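Local coordinates for protein dihydropteridine reductase (PDB 1OOE) that probably reduces quinonoid dihydrobiopterin to tetrahydrobiopterin with NADH or NADPH, as a homodimeric member of the short-chain dehydrogenase/reductase family, at residues N96-L99 / M100-S104; L178-P181 / M182-K185; A190-S193 / S194-P197; L198-I201 / S202-L206. One frame throughout, in Å; residues are numbered along the deposited sequence.

Contact 1 of 4, residues N96-L99 / M100-S104; sequences NADL and MIKQS
Asp98 and Lys102, one helical turn apart, pair through a salt bridge in which NZ of Lys102 lies 2.7 Å from OD2 of Asp98. The two side chains run across each other at a slant. Asp98 swings CG opposite its own backbone N (chi1 180°), while the lysine goes out fully extended and brings its ammonium in on the syn side of OD2, 15° out of the carboxylate plane. On the way its CG passes 3.4 Å from the carbonyl O of Asp98, the same oxygen that accepts from Lys102 N at 3.1 Å, so backbone and side chain are tied to the same residue. Around the helix, Met100 folds back at chi2 and chi3 until its CE rests 4.1 Å from CB of Leu99. Gln103 lays its aliphatic part beside the carbonyl of Leu99, with CG 3.2 Å from that O, and sends its OE1 to the backbone N of Gly82. Met100 also packs on Tyr143 and Ala146 of helix 141-158, whereas Ala97, Asp98 and Ile101 pack against Trp53 of the second subunit. An i to i+4 salt bridge is a familiar feature of helix surfaces, here on helix 93-118 of the Rossmann-type fold.

Contact 2 of 4, residues L178-P181 / M182-K185; sequences LDTP and MNRK
The carboxylate of Asp179 and the guanidinium of Arg184 meet edge to edge, their planes only 9° apart. Arg184 takes hold side-on, giving one nitrogen to each oxygen: NE donates to OD1 of Asp179 at 2.8 Å, in the guanidinium plane and on the syn lone pair, and NH2 donates to OD2 at 2.7 Å, coming in somewhat out of both planes. Two bonds of this kind fix the rotation of both groups and hold them nearly coplanar. The arginine chain is extended from CG to NE and crosses the Asp179 side chain at a slant. Trp195, from the following loop, packs on both partners, and His192 lies against Arg184. A second flat group, the amide of Asn183, reaches back to Leu178. Its ND2 donates to Leu178 O at 2.9 Å, the acceptor lying 18° out of the amide plane.

The salt bridge spans the beginning of helix 181-186, where Thr180 is the N-cap. Its OG1, turned between backbone N and carbonyl carbon (chi1 66°), accepts from Asn183 N at 3.2 Å, and its carbonyl O takes the first regular helical bond, from Arg184 N. The cap therefore satisfies an amide of the first turn that has no helical carbonyl before it.

One water accepts from Leu178 N at 3.0 Å and, weakly, from ND2 of Asn183, bridging Leu178 and the first turn.

Contact 3 of 4, residues A190-S193 / S194-P197; sequences ADHS and SWTP
An Asx turn that overlaps a short 3-10 segment shapes this loop, and a histidine-tryptophan stack follows. OD1 of Asp191 accepts from Ser193 N at 2.8 Å and from Ser193 OG at 2.6 Å, both arriving on the same face of the carboxylate, so the aspartate is gripped twice by one residue. The next turn closes when Trp195 N donates to His192 O at 3.1 Å, well above the carbonyl plane. Ser194 OG, in contrast, meets Asp191 O almost head-on at 3.1 Å.

The imidazole of His192 lies face-to-face on the six-membered ring of Trp195, with centroids 4.1 Å apart and planes at 15°. NE2 of His192 comes 3.6 Å from CZ3 of Trp195, and CD2 of His192 lies over the centre of the Trp195 ring. Both side chains have CG opposite the carbonyl carbon (chi1 -65° and -75°), which lets one ring lie over the face of the other. Ala190 adds its methyl, CB being 3.7 Å from CZ2 of Trp195.

The loop links helix 181-186 to helix 198-210. His192 and Trp195 lie against Arg184 of the former, while Thr196 and Pro197 touch Ser231 of strand 230-235.

Contact 4 of 4, residues L198-I201 / S202-L206; sequences LSFI and SEHLL
Phe200 and His204, one turn apart on the helix, present their rings to each other at an intermediate tilt, with planes at 47° and centroids 4.3 Å apart. CE1 of the histidine stands over one face of the phenyl ring, displaced toward its rim, and comes 3.3 Å from CE1 of Phe200. What sets the imidazole there is a side-chain bond: ND1 of His204 donates to the carbonyl O of Phe200 at 2.8 Å, the acceptor lying 15° out of the ring plane. The same oxygen also accepts from His204 N at 3.2 Å, and the two donors come from opposite faces of the carbonyl plane. One residue thus supplies both bonds to this oxygen, one through the helical backbone and one through its ring, an i to i-4 side-chain-to-backbone bond added to the helical one; the donor role of ND1 requires a proton there. Phe200 has CG opposite its backbone N (chi1 -175°), which brings the far end of the ring within reach of His204.

Ile201 has the most surface buried by the contact, with Phe200 and His204 next. Its carbonyl O accepts from Leu205 N at 2.9 Å.

Helix 198-210 flanks the sheet of the Rossmann-type fold, packing against strands 221-227 and 230-235. Phe200 lies on Ile224 of the first and on Ser231 and Ile233 of the second; Ile201 also rests on Ile224 and His204 on Ile233. Ser202 and Leu205 also touch Ile19 of helix 14-25, and His204 meets the ring of Trp208 farther along its own helix.

Each contact joins directly consecutive segments, so none encloses a long loop and the four follow in series without nesting or crossing. Contact 1 lies within helix 93-118, close to the second subunit, and is separate from the rest: its nearest atoms are about 13 Å from those of contact 2. After strand 169-175 the chain enters contact 2, the start of helix 181-186, and then contact 3, the loop that comes back over it. These two touch, notably through Asp179 N and Thr196 O, 3.0 Å apart. Contact 4 follows at once in helix 198-210, where Leu198 packs against Leu178 and Asp179 of contact 2.

Contact 1 of 4, residues N96-L99 / M100-S104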
loop_
_atom_site.group_PDB
_atom_site.type_symbol
_atom_site.label_atom_id
_atom_site.label_comp_id
_atom_site.label_asym_id
_atom_site.label_seq_id
_atom_site.Cartn_x
_atom_site.Cartn_y
_atom_site.Cartn_z
ATOM N N ASN A 96 13.987 1.663 2.338
ATOM C CA ASN A 96 13.257 0.867 3.311
ATOM C C ASN A 96 11.799 0.684 2.920
ATOM O O ASN A 96 11.215 -0.367 3.178
ATOM C CB ASN A 96 13.379 1.492 4.699
ATOM C CG ASN A 96 14.795 1.414 5.236
ATOM O OD1 ASN A 96 15.628 0.679 4.703
ATOM N ND2 ASN A 96 15.074 2.159 6.300
ATOM N N ALA A 97 11.213 1.700 2.292
ATOM C CA ALA A 97 9.828 1.599 1.849
ATOM C C ALA A 97 9.748 0.449 0.844
ATOM O O ALA A 97 8.796 -0.333 0.853
ATOM C CB ALA A 97 9.382 2.906 1.194
ATOM N N ASP A 98 10.764 0.353 -0.012
ATOM C CA ASP A 98 10.840 -0.695 -1.027
ATOM C C ASP A 98 10.914 -2.067 -0.353
ATOM O O ASP A 98 10.193 -2.997 -0.725
ATOM C CB ASP A 98 12.073 -0.459 -1.908
ATOM C CG ASP A 98 12.241 -1.506 -2.993
ATOM O OD1 ASP A 98 11.341 -1.633 -3.853
ATOM O OD2 ASP A 98 13.286 -2.193 -2.987
ATOM N N LEU A 99 11.777 -2.186 0.651
ATOM C CA LEU A 99 11.922 -3.445 1.369
ATOM C C LEU A 99 10.619 -3.855 2.047
ATOM O O LEU A 99 10.294 -5.042 2.113
ATOM C CB LEU A 99 13.029 -3.337 2.421
ATOM C CG LEU A 99 14.466 -3.229 1.902
ATOM C CD1 LEU A 99 15.407 -2.978 3.073
ATOM C CD2 LEU A 99 14.855 -4.511 1.177
ATOM N N MET A 100 9.876 -2.876 2.557
ATOM C CA MET A 100 8.620 -3.173 3.238
ATOM C C MET A 100 7.511 -3.639 2.297
ATOM O O MET A 100 6.687 -4.471 2.675
ATOM C CB MET A 100 8.169 -1.966 4.065
ATOM C CG MET A 100 9.069 -1.705 5.269
ATOM S SD MET A 100 9.225 -3.148 6.373
ATOM C CE MET A 100 10.703 -3.965 5.718
ATOM N N ILE A 101 7.480 -3.112 1.078
ATOM C CA ILE A 101 6.471 -3.554 0.119
ATOM C C ILE A 101 6.810 -5.004 -0.232
ATOM O O ILE A 101 5.940 -5.881 -0.234
ATOM C CB ILE A 101 6.498 -2.711 -1.179
ATOM C CG1 ILE A 101 6.006 -1.285 -0.897
ATOM C CG2 ILE A 101 5.653 -3.387 -2.264
ATOM C CD1 ILE A 101 4.521 -1.163 -0.596
ATOM N N LYS A 102 8.086 -5.248 -0.516
ATOM C CA LYS A 102 8.555 -6.585 -0.876
ATOM C C LYS A 102 8.327 -7.626 0.215
ATOM O O LYS A 102 8.043 -8.790 -0.077
ATOM C CB LYS A 102 10.046 -6.539 -1.240
ATOM C CG LYS A 102 10.322 -5.865 -2.575
ATOM C CD LYS A 102 11.808 -5.589 -2.793
ATOM C CE LYS A 102 12.053 -5.098 -4.211
ATOM N NZ LYS A 102 13.431 -4.546 -4.397
ATOM N N GLN A 103 8.437 -7.210 1.472
ATOM C CA GLN A 103 8.264 -8.131 2.587
ATOM C C GLN A 103 6.823 -8.402 3.022
ATOM O O GLN A 103 6.472 -9.548 3.303
ATOM C CB GLN A 103 9.085 -7.645 3.785
ATOM C CG GLN A 103 10.580 -7.893 3.630
ATOM C CD GLN A 103 11.397 -7.276 4.748
ATOM O OE1 GLN A 103 11.014 -7.329 5.914
ATOM N NE2 GLN A 103 12.540 -6.698 4.395
ATOM N N SER A 104 5.992 -7.364 3.075
ATOM C CA SER A 104 4.600 -7.517 3.501
ATOM C C SER A 104 3.565 -7.606 2.379
ATOM O O SER A 104 2.655 -8.435 2.435
ATOM C CB SER A 104 4.202 -6.369 4.436
ATOM O OG SER A 104 4.833 -6.493 5.700
#

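Contact 2 of 4, residues L178-P181 / M182-K185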
loop_
_atom_site.group_PDB
_atom_site.type_symbol
_atom_site.label_atom_id
_atom_site.label_comp_id
_atom_site.label_asym_id
_atom_site.label_seq_id
_atom_site.Cartn_x
_atom_site.Cartn_y
_atom_site.Cartn_z
ATOM N N LEU A 178 4.583 -9.863 20.647
ATOM C CA LEU A 178 4.664 -11.322 20.644
ATOM C C LEU A 178 5.888 -11.737 21.445
ATOM O O LEU A 178 6.890 -11.023 21.465
ATOM C CB LEU A 178 4.809 -11.858 19.218
ATOM C CG LEU A 178 3.634 -11.731 18.253
ATOM C CD1 LEU A 178 4.046 -12.284 16.898
ATOM C CD2 LEU A 178 2.433 -12.487 18.798
ATOM N N ASP A 179 5.805 -12.887 22.105
ATOM C CA ASP A 179 6.931 -13.390 22.880
ATOM C C ASP A 179 7.837 -14.137 21.909
ATOM O O ASP A 179 7.502 -15.229 21.456
ATOM C CB ASP A 179 6.438 -14.337 23.978
ATOM C CG ASP A 179 7.565 -14.845 24.863
ATOM O OD1 ASP A 179 8.724 -14.434 24.654
ATOM O OD2 ASP A 179 7.289 -15.652 25.774
ATOM N N THR A 180 8.974 -13.538 21.578
ATOM C CA THR A 180 9.922 -14.145 20.651
ATOM C C THR A 180 11.324 -14.106 21.236
ATOM O O THR A 180 11.596 -13.336 22.154
ATOM C CB THR A 180 9.970 -13.381 19.310
ATOM O OG1 THR A 180 10.501 -12.068 19.531
ATOM C CG2 THR A 180 8.578 -13.258 18.708
ATOM N N PRO A 181 12.233 -14.943 20.714
ATOM C CA PRO A 181 13.609 -14.966 21.213
ATOM C C PRO A 181 14.271 -13.591 21.094
ATOM O O PRO A 181 15.017 -13.177 21.980
ATOM C CB PRO A 181 14.277 -16.008 20.320
ATOM C CG PRO A 181 13.162 -16.972 20.062
ATOM C CD PRO A 181 12.006 -16.042 19.757
ATOM N N MET A 182 13.998 -12.889 19.998
ATOM C CA MET A 182 14.577 -11.565 19.786
ATOM C C MET A 182 14.067 -10.519 20.771
ATOM O O MET A 182 14.832 -9.667 21.224
ATOM C CB MET A 182 14.327 -11.081 18.353
ATOM C CG MET A 182 15.264 -11.683 17.318
ATOM S SD MET A 182 17.000 -11.277 17.623
ATOM C CE MET A 182 17.569 -12.784 18.433
ATOM N N ASN A 183 12.782 -10.569 21.104
ATOM C CA ASN A 183 12.246 -9.594 22.045
ATOM C C ASN A 183 12.793 -9.832 23.444
ATOM O O ASN A 183 12.997 -8.889 24.210
ATOM C CB ASN A 183 10.716 -9.629 22.059
ATOM C CG ASN A 183 10.116 -8.851 20.910
ATOM O OD1 ASN A 183 10.657 -7.821 20.503
ATOM N ND2 ASN A 183 8.987 -9.325 20.389
ATOM N N ARG A 184 13.044 -11.091 23.778
ATOM C CA ARG A 184 13.585 -11.403 25.092
ATOM C C ARG A 184 15.033 -10.938 25.210
ATOM O O ARG A 184 15.505 -10.626 26.305
ATOM C CB ARG A 184 13.497 -12.906 25.368
ATOM C CG ARG A 184 12.072 -13.401 25.492
ATOM C CD ARG A 184 11.992 -14.708 26.253
ATOM N NE ARG A 184 10.610 -15.014 26.602
ATOM C CZ ARG A 184 10.245 -15.743 27.651
ATOM N NH1 ARG A 184 11.163 -16.248 28.466
ATOM N NH2 ARG A 184 8.960 -15.956 27.892
ATOM N N LYS A 185 15.729 -10.879 24.080
ATOM C CA LYS A 185 17.126 -10.462 24.057
ATOM C C LYS A 185 17.308 -8.950 24.138
ATOM O O LYS A 185 18.142 -8.458 24.897
ATOM C CB LYS A 185 17.808 -10.983 22.785
ATOM C CG LYS A 185 19.272 -10.573 22.640
ATOM C CD LYS A 185 19.866 -11.096 21.335
ATOM C CE LYS A 185 21.327 -10.689 21.170
ATOM N NZ LYS A 185 22.196 -11.266 22.237
HETATM O O HOH W 1 6.204 -8.282 18.683
#

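Contact 3 of 4, residues A190-S193 / S194-P197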
loop_
_atom_site.group_PDB
_atom_site.type_symbol
_atom_site.label_atom_id
_atom_site.label_comp_id
_atom_site.label_asym_id
_atom_site.label_seq_id
_atom_site.Cartn_x
_atom_site.Cartn_y
_atom_site.Cartn_z
ATOM N N ALA A 190 11.610 -6.495 30.413
ATOM C CA ALA A 190 10.210 -6.166 30.199
ATOM C C ALA A 190 9.300 -7.070 31.023
ATOM O O ALA A 190 9.704 -8.146 31.458
ATOM C CB ALA A 190 9.871 -6.300 28.726
ATOM N N ASP A 191 8.071 -6.613 31.241
ATOM C CA ASP A 191 7.082 -7.375 31.992
ATOM C C ASP A 191 6.356 -8.270 30.992
ATOM O O ASP A 191 5.563 -7.784 30.187
ATOM C CB ASP A 191 6.073 -6.429 32.644
ATOM C CG ASP A 191 5.159 -7.137 33.624
ATOM O OD1 ASP A 191 4.893 -8.342 33.436
ATOM O OD2 ASP A 191 4.697 -6.481 34.582
ATOM N N HIS A 192 6.618 -9.571 31.041
ATOM C CA HIS A 192 5.975 -10.489 30.106
ATOM C C HIS A 192 4.477 -10.678 30.338
ATOM O O HIS A 192 3.820 -11.410 29.598
ATOM C CB HIS A 192 6.678 -11.848 30.130
ATOM C CG HIS A 192 8.089 -11.802 29.634
ATOM N ND1 HIS A 192 8.831 -12.939 29.396
ATOM C CD2 HIS A 192 8.897 -10.757 29.337
ATOM C CE1 HIS A 192 10.035 -12.595 28.974
ATOM N NE2 HIS A 192 10.100 -11.276 28.929
ATOM N N SER A 193 3.932 -10.013 31.349
ATOM C CA SER A 193 2.507 -10.137 31.632
ATOM C C SER A 193 1.695 -9.442 30.539
ATOM O O SER A 193 0.464 -9.515 30.520
ATOM C CB SER A 193 2.174 -9.526 32.996
ATOM O OG SER A 193 2.345 -8.120 32.981
ATOM N N SER A 194 2.389 -8.768 29.627
ATOM C CA SER A 194 1.725 -8.071 28.533
ATOM C C SER A 194 2.191 -8.607 27.181
ATOM O O SER A 194 1.921 -8.008 26.142
ATOM C CB SER A 194 2.000 -6.568 28.616
ATOM O OG SER A 194 3.388 -6.301 28.542
ATOM N N TRP A 195 2.891 -9.736 27.206
ATOM C CA TRP A 195 3.393 -10.366 25.988
ATOM C C TRP A 195 2.484 -11.516 25.554
ATOM O O TRP A 195 2.138 -12.374 26.363
ATOM C CB TRP A 195 4.807 -10.898 26.229
ATOM C CG TRP A 195 5.863 -9.833 26.269
ATOM C CD1 TRP A 195 5.692 -8.511 26.574
ATOM C CD2 TRP A 195 7.255 -10.002 25.981
ATOM N NE1 TRP A 195 6.892 -7.846 26.485
ATOM C CE2 TRP A 195 7.868 -8.737 26.125
ATOM C CE3 TRP A 195 8.045 -11.100 25.613
ATOM C CZ2 TRP A 195 9.236 -8.539 25.913
ATOM C CZ3 TRP A 195 9.403 -10.904 25.402
ATOM C CH2 TRP A 195 9.985 -9.631 25.553
ATOM N N THR A 196 2.104 -11.536 24.278
ATOM C CA THR A 196 1.240 -12.596 23.767
ATOM C C THR A 196 2.044 -13.848 23.414
ATOM O O THR A 196 3.015 -13.781 22.659
ATOM C CB THR A 196 0.474 -12.143 22.490
ATOM O OG1 THR A 196 -0.283 -10.962 22.769
ATOM C CG2 THR A 196 -0.483 -13.240 22.022
ATOM N N PRO A 197 1.660 -15.008 23.974
ATOM C CA PRO A 197 2.362 -16.263 23.690
ATOM C C PRO A 197 2.054 -16.666 22.254
ATOM O O PRO A 197 0.939 -16.448 21.773
ATOM C CB PRO A 197 1.746 -17.242 24.689
ATOM C CG PRO A 197 1.287 -16.366 25.802
ATOM C CD PRO A 197 0.700 -15.190 25.073
#

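Contact 4 of 4, residues L198-I201 / S202-L206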
loop_
_atom_site.group_PDB
_atom_site.type_symbol
_atom_site.label_atom_id
_atom_site.label_comp_id
_atom_site.label_asym_id
_atom_site.label_seq_id
_atom_site.Cartn_x
_atom_site.Cartn_y
_atom_site.Cartn_z
ATOM N N LEU A 198 3.027 -17.254 21.568
ATOM C CA LEU A 198 2.805 -17.670 20.189
ATOM C C LEU A 198 1.697 -18.719 20.115
ATOM O O LEU A 198 0.944 -18.770 19.141
ATOM C CB LEU A 198 4.100 -18.223 19.581
ATOM C CG LEU A 198 5.318 -17.283 19.586
ATOM C CD1 LEU A 198 6.476 -17.945 18.856
ATOM C CD2 LEU A 198 4.961 -15.958 18.920
ATOM N N SER A 199 1.588 -19.543 21.156
ATOM C CA SER A 199 0.570 -20.590 21.203
ATOM C C SER A 199 -0.853 -20.036 21.151
ATOM O O SER A 199 -1.771 -20.717 20.698
ATOM C CB SER A 199 0.740 -21.446 22.466
ATOM O OG SER A 199 0.524 -20.688 23.645
ATOM N N PHE A 200 -1.040 -18.804 21.616
ATOM C CA PHE A 200 -2.362 -18.189 21.594
ATOM C C PHE A 200 -2.809 -18.078 20.141
ATOM O O PHE A 200 -3.972 -18.324 19.818
ATOM C CB PHE A 200 -2.313 -16.793 22.213
ATOM C CG PHE A 200 -3.662 -16.132 22.338
ATOM C CD1 PHE A 200 -4.580 -16.562 23.293
ATOM C CD2 PHE A 200 -4.009 -15.069 21.510
ATOM C CE1 PHE A 200 -5.824 -15.939 23.424
ATOM C CE2 PHE A 200 -5.252 -14.436 21.630
ATOM C CZ PHE A 200 -6.161 -14.875 22.592
ATOM N N ILE A 201 -1.868 -17.706 19.276
ATOM C CA ILE A 201 -2.137 -17.555 17.851
ATOM C C ILE A 201 -2.345 -18.909 17.170
ATOM O O ILE A 201 -3.324 -19.100 16.442
ATOM C CB ILE A 201 -0.975 -16.805 17.143
ATOM C CG1 ILE A 201 -0.774 -15.430 17.793
ATOM C CG2 ILE A 201 -1.273 -16.660 15.657
ATOM C CD1 ILE A 201 -1.971 -14.517 17.690
ATOM N N SER A 202 -1.434 -19.849 17.408
ATOM C CA SER A 202 -1.538 -21.172 16.798
ATOM C C SER A 202 -2.857 -21.831 17.178
ATOM O O SER A 202 -3.525 -22.435 16.337
ATOM C CB SER A 202 -0.371 -22.063 17.237
ATOM O OG SER A 202 0.870 -21.506 16.842
ATOM N N GLU A 203 -3.227 -21.706 18.449
ATOM C CA GLU A 203 -4.471 -22.281 18.941
ATOM C C GLU A 203 -5.684 -21.673 18.245
ATOM O O GLU A 203 -6.614 -22.393 17.868
ATOM C CB GLU A 203 -4.572 -22.093 20.457
ATOM C CG GLU A 203 -3.782 -23.128 21.248
ATOM C CD GLU A 203 -3.581 -22.732 22.698
ATOM O OE1 GLU A 203 -4.480 -22.083 23.271
ATOM O OE2 GLU A 203 -2.528 -23.081 23.270
ATOM N N HIS A 204 -5.687 -20.356 18.059
ATOM C CA HIS A 204 -6.822 -19.737 17.392
ATOM C C HIS A 204 -6.886 -20.097 15.917
ATOM O O HIS A 204 -7.974 -20.260 15.364
ATOM C CB HIS A 204 -6.815 -18.217 17.579
ATOM C CG HIS A 204 -7.402 -17.778 18.885
ATOM N ND1 HIS A 204 -6.747 -17.939 20.087
ATOM C CD2 HIS A 204 -8.608 -17.237 19.183
ATOM C CE1 HIS A 204 -7.525 -17.517 21.069
ATOM N NE2 HIS A 204 -8.660 -17.087 20.547
ATOM N N LEU A 205 -5.733 -20.235 15.268
ATOM C CA LEU A 205 -5.756 -20.608 13.859
ATOM C C LEU A 205 -6.362 -22.003 13.702
ATOM O O LEU A 205 -7.155 -22.239 12.789
ATOM C CB LEU A 205 -4.351 -20.573 13.256
ATOM C CG LEU A 205 -3.735 -19.187 13.045
ATOM C CD1 LEU A 205 -2.305 -19.334 12.548
ATOM C CD2 LEU A 205 -4.575 -18.395 12.049
ATOM N N LEU A 206 -6.001 -22.929 14.585
ATOM C CA LEU A 206 -6.560 -24.281 14.497
ATOM C C LEU A 206 -8.072 -24.233 14.729
ATOM O O LEU A 206 -8.835 -24.908 14.032
ATOM C CB LEU A 206 -5.897 -25.223 15.515
ATOM C CG LEU A 206 -6.415 -26.671 15.539
ATOM C CD1 LEU A 206 -6.235 -27.306 14.168
ATOM C CD2 LEU A 206 -5.670 -27.470 16.596
#